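Local coordinates for XC6422 protein (Xanthomonas campestris, PDB 2FUK), which has a small, lidless alpha/beta-hydrolase fold and is probably a serine hydrolase, its substrate not being established, at residues Leu126-Ile140 with Ser150-Gln162. Numbering follows the deposited sequence.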
ATOM      1  N   LEU A 126     -15.491  -3.416 -20.332  1.00  8.03           N
ATOM      2  CA  LEU A 126     -15.239  -2.754 -21.610  1.00  7.85           C
ATOM      3  C   LEU A 126     -16.509  -2.794 -22.470  1.00  8.98           C
ATOM      4  O   LEU A 126     -16.904  -1.789 -23.067  1.00  9.25           O
ATOM      5  CB  LEU A 126     -14.079  -3.435 -22.350  1.00  9.27           C
ATOM      6  CG  LEU A 126     -13.742  -2.858 -23.726  1.00 10.44           C
ATOM      7  CD1 LEU A 126     -13.384  -1.386 -23.602  1.00 11.66           C
ATOM      8  CD2 LEU A 126     -12.591  -3.638 -24.345  1.00 12.35           C
ATOM      9  N   ARG A 127     -17.152  -3.955 -22.521  1.00  8.72           N
ATOM     10  CA  ARG A 127     -18.375  -4.098 -23.298  1.00  9.07           C
ATOM     11  C   ARG A 127     -19.475  -3.209 -22.727  1.00  8.59           C
ATOM     12  O   ARG A 127     -20.314  -2.701 -23.466  1.00 10.38           O
ATOM     13  CB  ARG A 127     -18.836  -5.562 -23.309  1.00 10.44           C
ATOM     14  CG  ARG A 127     -18.015  -6.470 -24.237  1.00 13.00           C
ATOM     15  CD  ARG A 127     -18.911  -7.115 -25.290  1.00 13.95           C
ATOM     16  NE  ARG A 127     -19.524  -6.122 -26.166  1.00 16.74           N
ATOM     17  CZ  ARG A 127     -19.023  -5.716 -27.332  1.00 16.90           C
ATOM     18  NH1 ARG A 127     -17.882  -6.220 -27.789  1.00 16.89           N
ATOM     19  NH2 ARG A 127     -19.666  -4.800 -28.044  1.00 18.03           N
ATOM     20  N   ALA A 128     -19.466  -3.014 -21.414  1.00  8.92           N
ATOM     21  CA  ALA A 128     -20.484  -2.191 -20.775  1.00  7.99           C
ATOM     22  C   ALA A 128     -20.163  -0.700 -20.785  1.00  8.20           C
ATOM     23  O   ALA A 128     -20.991   0.117 -20.386  1.00  7.83           O
ATOM     24  CB  ALA A 128     -20.715  -2.671 -19.338  1.00  8.95           C
ATOM     25  N   ALA A 129     -18.973  -0.342 -21.253  1.00  8.40           N
ATOM     26  CA  ALA A 129     -18.562   1.060 -21.273  1.00 10.08           C
ATOM     27  C   ALA A 129     -19.508   1.983 -22.040  1.00 10.63           C
ATOM     28  O   ALA A 129     -19.827   3.073 -21.567  1.00 11.46           O
ATOM     29  CB  ALA A 129     -17.147   1.181 -21.833  1.00 10.16           C
ATOM     30  N   ALA A 130     -19.955   1.555 -23.217  1.00 10.58           N
ATOM     31  CA  ALA A 130     -20.850   2.393 -24.020  1.00 11.85           C
ATOM     32  C   ALA A 130     -22.099   2.775 -23.244  1.00 13.01           C
ATOM     33  O   ALA A 130     -22.495   3.938 -23.224  1.00 15.23           O
ATOM     34  CB  ALA A 130     -21.249   1.670 -25.300  1.00 12.56           C
ATOM     35  N   ALA A 131     -22.724   1.789 -22.614  1.00 12.13           N
ATOM     36  CA  ALA A 131     -23.942   2.034 -21.856  1.00 12.36           C
ATOM     37  C   ALA A 131     -23.744   2.769 -20.529  1.00 12.53           C
ATOM     38  O   ALA A 131     -24.564   3.598 -20.152  1.00 13.52           O
ATOM     39  CB  ALA A 131     -24.667   0.714 -21.611  1.00 12.08           C
ATOM     40  N   LEU A 132     -22.650   2.480 -19.830  1.00 11.64           N
ATOM     41  CA  LEU A 132     -22.402   3.089 -18.523  1.00 11.15           C
ATOM     42  C   LEU A 132     -21.608   4.395 -18.492  1.00 12.07           C
ATOM     43  O   LEU A 132     -21.567   5.070 -17.463  1.00 12.99           O
ATOM     44  CB  LEU A 132     -21.753   2.049 -17.610  1.00 10.30           C
ATOM     45  CG  LEU A 132     -22.589   0.775 -17.436  1.00  9.51           C
ATOM     46  CD1 LEU A 132     -21.864  -0.188 -16.497  1.00 10.15           C
ATOM     47  CD2 LEU A 132     -23.975   1.127 -16.896  1.00 10.22           C
ATOM     48  N   GLU A 133     -20.990   4.745 -19.615  1.00 11.94           N
ATOM     49  CA  GLU A 133     -20.220   5.977 -19.749  1.00 13.65           C
ATOM     50  C   GLU A 133     -19.339   6.356 -18.554  1.00 12.57           C
ATOM     51  O   GLU A 133     -19.510   7.422 -17.945  1.00 13.88           O
ATOM     52  CB  GLU A 133     -21.161   7.138 -20.071  1.00 16.89           C
ATOM     53  CG  GLU A 133     -22.046   6.898 -21.285  1.00 20.86           C
ATOM     54  CD  GLU A 133     -22.851   8.126 -21.676  1.00 22.82           C
ATOM     55  OE1 GLU A 133     -23.911   7.959 -22.326  1.00 24.53           O
ATOM     56  OE2 GLU A 133     -22.417   9.259 -21.347  1.00 25.54           O
ATOM     57  N   PRO A 134     -18.379   5.490 -18.202  1.00 11.27           N
ATOM     58  CA  PRO A 134     -17.479   5.765 -17.078  1.00 10.06           C
ATOM     59  C   PRO A 134     -16.504   6.893 -17.431  1.00  9.47           C
ATOM     60  O   PRO A 134     -16.216   7.134 -18.606  1.00 10.45           O
ATOM     61  CB  PRO A 134     -16.770   4.433 -16.879  1.00 10.39           C
ATOM     62  CG  PRO A 134     -16.684   3.902 -18.297  1.00  9.81           C
ATOM     63  CD  PRO A 134     -18.085   4.178 -18.800  1.00 11.90           C
ATOM     64  N   GLN A 135     -16.002   7.581 -16.413  1.00  8.92           N
ATOM     65  CA  GLN A 135     -15.054   8.668 -16.623  1.00  8.64           C
ATOM     66  C   GLN A 135     -13.684   8.066 -16.917  1.00  8.67           C
ATOM     67  O   GLN A 135     -12.904   8.617 -17.696  1.00  8.98           O
ATOM     68  CB  GLN A 135     -15.010   9.564 -15.377  1.00  8.94           C
ATOM     69  CG  GLN A 135     -13.890  10.603 -15.344  1.00 11.68           C
ATOM     70  CD  GLN A 135     -14.078  11.620 -14.219  1.00 12.86           C
ATOM     71  OE1 GLN A 135     -14.553  12.746 -14.446  1.00 15.34           O
ATOM     72  NE2 GLN A 135     -13.723  11.222 -12.995  1.00  9.94           N
ATOM     73  N   VAL A 136     -13.409   6.927 -16.286  1.00  7.69           N
ATOM     74  CA  VAL A 136     -12.155   6.209 -16.459  1.00  6.58           C
ATOM     75  C   VAL A 136     -12.434   4.712 -16.533  1.00  6.35           C
ATOM     76  O   VAL A 136     -13.289   4.199 -15.806  1.00  6.22           O
ATOM     77  CB  VAL A 136     -11.187   6.452 -15.270  1.00  6.60           C
ATOM     78  CG1 VAL A 136     -10.058   5.412 -15.281  1.00  7.80           C
ATOM     79  CG2 VAL A 136     -10.602   7.845 -15.347  1.00  7.02           C
ATOM     80  N   LEU A 137     -11.723   4.021 -17.422  1.00  4.98           N
ATOM     81  CA  LEU A 137     -11.857   2.573 -17.563  1.00  5.97           C
ATOM     82  C   LEU A 137     -10.477   1.954 -17.384  1.00  6.48           C
ATOM     83  O   LEU A 137      -9.507   2.432 -17.967  1.00  6.02           O
ATOM     84  CB  LEU A 137     -12.386   2.197 -18.946  1.00  5.46           C
ATOM     85  CG  LEU A 137     -12.510   0.694 -19.229  1.00  6.41           C
ATOM     86  CD1 LEU A 137     -13.579   0.075 -18.334  1.00  8.49           C
ATOM     87  CD2 LEU A 137     -12.863   0.482 -20.694  1.00  6.91           C
ATOM     88  N   ILE A 138     -10.387   0.904 -16.572  1.00  4.95           N
ATOM     89  CA  ILE A 138      -9.113   0.227 -16.353  1.00  6.21           C
ATOM     90  C   ILE A 138      -9.284  -1.237 -16.719  1.00  6.26           C
ATOM     91  O   ILE A 138     -10.165  -1.913 -16.187  1.00  6.22           O
ATOM     92  CB  ILE A 138      -8.671   0.326 -14.882  1.00  6.00           C
ATOM     93  CG1 ILE A 138      -8.473   1.792 -14.501  1.00  7.63           C
ATOM     94  CG2 ILE A 138      -7.381  -0.452 -14.672  1.00  7.09           C
ATOM     95  CD1 ILE A 138      -8.459   2.025 -13.010  1.00  7.31           C
ATOM     96  N   SER A 139      -8.454  -1.717 -17.642  1.00  6.46           N
ATOM     97  CA  SER A 139      -8.521  -3.108 -18.078  1.00  5.59           C
ATOM     98  C   SER A 139      -7.236  -3.831 -17.721  1.00  6.96           C
ATOM     99  O   SER A 139      -6.175  -3.487 -18.225  1.00  6.44           O
ATOM    100  CB  SER A 139      -8.717  -3.188 -19.596  1.00  6.92           C
ATOM    101  OG  SER A 139      -9.831  -2.422 -20.007  1.00  7.37           O
ATOM    102  N   ILE A 140      -7.336  -4.825 -16.850  1.00  5.42           N
ATOM    103  CA  ILE A 140      -6.181  -5.605 -16.447  1.00  6.22           C
ATOM    104  C   ILE A 140      -6.284  -6.949 -17.162  1.00  6.87           C
ATOM    105  O   ILE A 140      -7.217  -7.711 -16.934  1.00  7.18           O
ATOM    106  CB  ILE A 140      -6.170  -5.821 -14.921  1.00  6.20           C
ATOM    107  CG1 ILE A 140      -6.212  -4.459 -14.208  1.00  8.07           C
ATOM    108  CG2 ILE A 140      -4.929  -6.606 -14.521  1.00  7.84           C
ATOM    109  CD1 ILE A 140      -6.370  -4.553 -12.693  1.00  7.02           C
ATOM    110  N   SER A 150     -15.234  -6.082 -30.457  1.00 17.96           N
ATOM    111  CA  SER A 150     -15.672  -5.213 -31.542  1.00 18.09           C
ATOM    112  C   SER A 150     -16.840  -4.326 -31.132  1.00 18.22           C
ATOM    113  O   SER A 150     -17.638  -4.678 -30.266  1.00 18.17           O
ATOM    114  CB  SER A 150     -16.046  -6.041 -32.780  1.00 18.18           C
ATOM    115  OG  SER A 150     -17.044  -6.998 -32.494  1.00 20.32           O
ATOM    116  N   ASP A 151     -16.922  -3.155 -31.747  1.00 18.87           N
ATOM    117  CA  ASP A 151     -17.990  -2.209 -31.458  1.00 20.28           C
ATOM    118  C   ASP A 151     -18.107  -1.848 -29.971  1.00 19.65           C
ATOM    119  O   ASP A 151     -19.201  -1.847 -29.401  1.00 20.93           O
ATOM    120  CB  ASP A 151     -19.332  -2.751 -31.972  1.00 22.42           C
ATOM    121  CG  ASP A 151     -20.387  -1.664 -32.116  1.00 25.48           C
ATOM    122  OD1 ASP A 151     -21.516  -1.968 -32.569  1.00 26.32           O
ATOM    123  OD2 ASP A 151     -20.087  -0.498 -31.780  1.00 27.04           O
ATOM    124  N   VAL A 152     -16.971  -1.563 -29.344  1.00 19.10           N
ATOM    125  CA  VAL A 152     -16.948  -1.144 -27.947  1.00 17.25           C
ATOM    126  C   VAL A 152     -16.634   0.349 -27.961  1.00 16.70           C
ATOM    127  O   VAL A 152     -15.985   0.844 -28.888  1.00 15.51           O
ATOM    128  CB  VAL A 152     -15.870  -1.894 -27.136  1.00 18.03           C
ATOM    129  CG1 VAL A 152     -15.709  -1.258 -25.774  1.00 20.00           C
ATOM    130  CG2 VAL A 152     -16.264  -3.346 -26.967  1.00 18.56           C
ATOM    131  N   GLN A 153     -17.093   1.066 -26.940  1.00 15.72           N
ATOM    132  CA  GLN A 153     -16.859   2.505 -26.859  1.00 14.54           C
ATOM    133  C   GLN A 153     -16.331   2.945 -25.502  1.00 13.55           C
ATOM    134  O   GLN A 153     -17.047   3.543 -24.692  1.00 12.70           O
ATOM    135  CB  GLN A 153     -18.146   3.252 -27.212  1.00 17.84           C
ATOM    136  CG  GLN A 153     -18.535   3.076 -28.674  1.00 21.98           C
ATOM    137  CD  GLN A 153     -19.989   3.410 -28.949  1.00 24.21           C
ATOM    138  OE1 GLN A 153     -20.471   3.235 -30.075  1.00 27.01           O
ATOM    139  NE2 GLN A 153     -20.698   3.882 -27.929  1.00 26.22           N
ATOM    140  N   PRO A 154     -15.047   2.663 -25.242  1.00 12.10           N
ATOM    141  CA  PRO A 154     -14.427   3.037 -23.973  1.00 11.41           C
ATOM    142  C   PRO A 154     -14.280   4.545 -23.862  1.00 11.60           C
ATOM    143  O   PRO A 154     -14.356   5.269 -24.862  1.00 13.58           O
ATOM    144  CB  PRO A 154     -13.075   2.338 -24.037  1.00 11.17           C
ATOM    145  CG  PRO A 154     -12.748   2.409 -25.484  1.00 11.25           C
ATOM    146  CD  PRO A 154     -14.059   2.018 -26.127  1.00 11.40           C
ATOM    147  N   PRO A 155     -14.075   5.045 -22.641  1.00 11.44           N
ATOM    148  CA  PRO A 155     -13.915   6.484 -22.455  1.00 11.34           C
ATOM    149  C   PRO A 155     -12.526   6.881 -22.940  1.00 10.87           C
ATOM    150  O   PRO A 155     -11.670   6.022 -23.161  1.00 11.96           O
ATOM    151  CB  PRO A 155     -14.069   6.652 -20.948  1.00 11.55           C
ATOM    152  CG  PRO A 155     -13.474   5.372 -20.420  1.00 10.09           C
ATOM    153  CD  PRO A 155     -14.040   4.331 -21.352  1.00  9.59           C
ATOM    154  N   ALA A 156     -12.316   8.182 -23.112  1.00 12.95           N
ATOM    155  CA  ALA A 156     -11.033   8.696 -23.562  1.00 12.60           C
ATOM    156  C   ALA A 156      -9.921   8.315 -22.596  1.00 11.63           C
ATOM    157  O   ALA A 156      -8.805   8.025 -23.008  1.00 13.88           O
ATOM    158  CB  ALA A 156     -11.101  10.205 -23.702  1.00 13.70           C
ATOM    159  N   GLN A 157     -10.228   8.335 -21.304  1.00 10.30           N
ATOM    160  CA  GLN A 157      -9.255   7.968 -20.283  1.00  9.72           C
ATOM    161  C   GLN A 157      -9.397   6.476 -20.003  1.00  8.17           C
ATOM    162  O   GLN A 157     -10.230   6.055 -19.203  1.00  9.39           O
ATOM    163  CB  GLN A 157      -9.494   8.801 -19.020  1.00  9.57           C
ATOM    164  CG  GLN A 157      -9.226  10.290 -19.266  1.00 11.51           C
ATOM    165  CD  GLN A 157      -9.687  11.210 -18.143  1.00 11.64           C
ATOM    166  OE1 GLN A 157      -9.278  12.367 -18.089  1.00 14.56           O
ATOM    167  NE2 GLN A 157     -10.547  10.717 -17.259  1.00 11.32           N
ATOM    168  N   TRP A 158      -8.570   5.692 -20.687  1.00  7.43           N
ATOM    169  CA  TRP A 158      -8.576   4.240 -20.586  1.00  7.56           C
ATOM    170  C   TRP A 158      -7.157   3.713 -20.388  1.00  8.05           C
ATOM    171  O   TRP A 158      -6.237   4.070 -21.131  1.00  8.49           O
ATOM    172  CB  TRP A 158      -9.209   3.672 -21.862  1.00  7.18           C
ATOM    173  CG  TRP A 158      -9.254   2.175 -21.984  1.00  8.10           C
ATOM    174  CD1 TRP A 158      -9.238   1.257 -20.971  1.00  7.51           C
ATOM    175  CD2 TRP A 158      -9.355   1.428 -23.202  1.00  9.12           C
ATOM    176  NE1 TRP A 158      -9.319  -0.020 -21.487  1.00  8.82           N
ATOM    177  CE2 TRP A 158      -9.394   0.059 -22.854  1.00  9.37           C
ATOM    178  CE3 TRP A 158      -9.422   1.785 -24.557  1.00  9.51           C
ATOM    179  CZ2 TRP A 158      -9.490  -0.956 -23.813  1.00 10.01           C
ATOM    180  CZ3 TRP A 158      -9.518   0.776 -25.512  1.00 10.13           C
ATOM    181  CH2 TRP A 158      -9.550  -0.578 -25.134  1.00 10.91           C
ATOM    182  N   LEU A 159      -6.991   2.871 -19.373  1.00  7.12           N
ATOM    183  CA  LEU A 159      -5.695   2.293 -19.044  1.00  6.76           C
ATOM    184  C   LEU A 159      -5.714   0.773 -19.154  1.00  5.56           C
ATOM    185  O   LEU A 159      -6.624   0.123 -18.639  1.00  8.23           O
ATOM    186  CB  LEU A 159      -5.299   2.685 -17.617  1.00  6.87           C
ATOM    187  CG  LEU A 159      -4.071   2.013 -16.997  1.00  7.82           C
ATOM    188  CD1 LEU A 159      -2.808   2.438 -17.726  1.00 10.11           C
ATOM    189  CD2 LEU A 159      -3.984   2.396 -15.526  1.00  9.28           C
ATOM    190  N   VAL A 160      -4.710   0.223 -19.831  1.00  6.37           N
ATOM    191  CA  VAL A 160      -4.580  -1.220 -19.993  1.00  6.21           C
ATOM    192  C   VAL A 160      -3.260  -1.673 -19.374  1.00  7.53           C
ATOM    193  O   VAL A 160      -2.208  -1.084 -19.632  1.00  6.69           O
ATOM    194  CB  VAL A 160      -4.589  -1.636 -21.484  1.00  6.84           C
ATOM    195  CG1 VAL A 160      -4.263  -3.126 -21.608  1.00  9.18           C
ATOM    196  CG2 VAL A 160      -5.948  -1.352 -22.099  1.00  6.33           C
ATOM    197  N   ILE A 161      -3.325  -2.707 -18.542  1.00  6.66           N
ATOM    198  CA  ILE A 161      -2.142  -3.268 -17.904  1.00  7.54           C
ATOM    199  C   ILE A 161      -2.072  -4.739 -18.291  1.00  7.65           C
ATOM    200  O   ILE A 161      -3.031  -5.489 -18.099  1.00  7.87           O
ATOM    201  CB  ILE A 161      -2.215  -3.127 -16.373  1.00  7.39           C
ATOM    202  CG1 ILE A 161      -2.254  -1.640 -16.014  1.00  9.94           C
ATOM    203  CG2 ILE A 161      -1.022  -3.821 -15.722  1.00  8.24           C
ATOM    204  CD1 ILE A 161      -2.531  -1.360 -14.567  1.00 11.23           C
ATOM    205  N   GLN A 162      -0.936  -5.147 -18.844  1.00  6.85           N
ATOM    206  CA  GLN A 162      -0.777  -6.521 -19.288  1.00  8.06           C
ATOM    207  C   GLN A 162       0.525  -7.182 -18.861  1.00  9.10           C
ATOM    208  O   GLN A 162       1.600  -6.619 -19.041  1.00 10.17           O
ATOM    209  CB  GLN A 162      -0.875  -6.564 -20.817  1.00  8.17           C
ATOM    210  CG  GLN A 162      -0.617  -7.939 -21.425  1.00  8.50           C
ATOM    211  CD  GLN A 162      -1.697  -8.931 -21.057  1.00  8.65           C
ATOM    212  OE1 GLN A 162      -1.417 -10.074 -20.684  1.00 10.67           O
ATOM    213  NE2 GLN A 162      -2.940  -8.503 -21.168  1.00  5.50           N
TER
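Leu137 and Trp158 are paired neighbours on adjacent parallel strands, 136-140 and 158-162, in the central sheet of the alpha/beta-hydrolase fold. Trp158 carries CG anti to its own N (chi1 177°), which lays the indole alongside Leu137. Leu137 CD2 sits over the five-membered ring as a CH-pi contact, 3.9 Å from its centroid; Leu126 CD1 and Pro154 CB cover the same face over the six-membered ring, and Val160 CG2 backs the other. The ring is thus a slab wedged between aliphatic bumps. Its rotation is fixed at the edge, where Trp158 NE1 donates a nearly straight bond (165°) to Ser139 OG at 2.9 Å, close to the ring plane. Four backbone bonds, from Leu137 N to Gln157 O on to Ile161 N to Ser139 O, join the strands.

Before the strand, residues 152-155 run along helix 120-132 and the turn after it. Pro155 fills the hollow between Pro134 and Leu137, its CD 3.6 Å from Leu137 CB, with Ala129 CB beside Pro154. At the start of the strands, Gln157 NE2 donates to Gln135 O at 3.2 Å, from above the carbonyl plane. At the N-terminal end of 150-162, Val152 CG2 lies over one face of the Arg127 guanidinium, whose NH1 and NH2 both grip Ser150 O, at 2.9 and 3.0 Å; NH1 also bonds Asp148 O.

On the opposite sheet face, Ile138, Leu159 and Ile161 meet helix 201-212, while Ile140 meets Phe197. The chemistry therefore divides: an oily core with its indole N-H satisfied by a buried serine, and a marginal arginine tying the returning loop to the helix through backbone carbonyls.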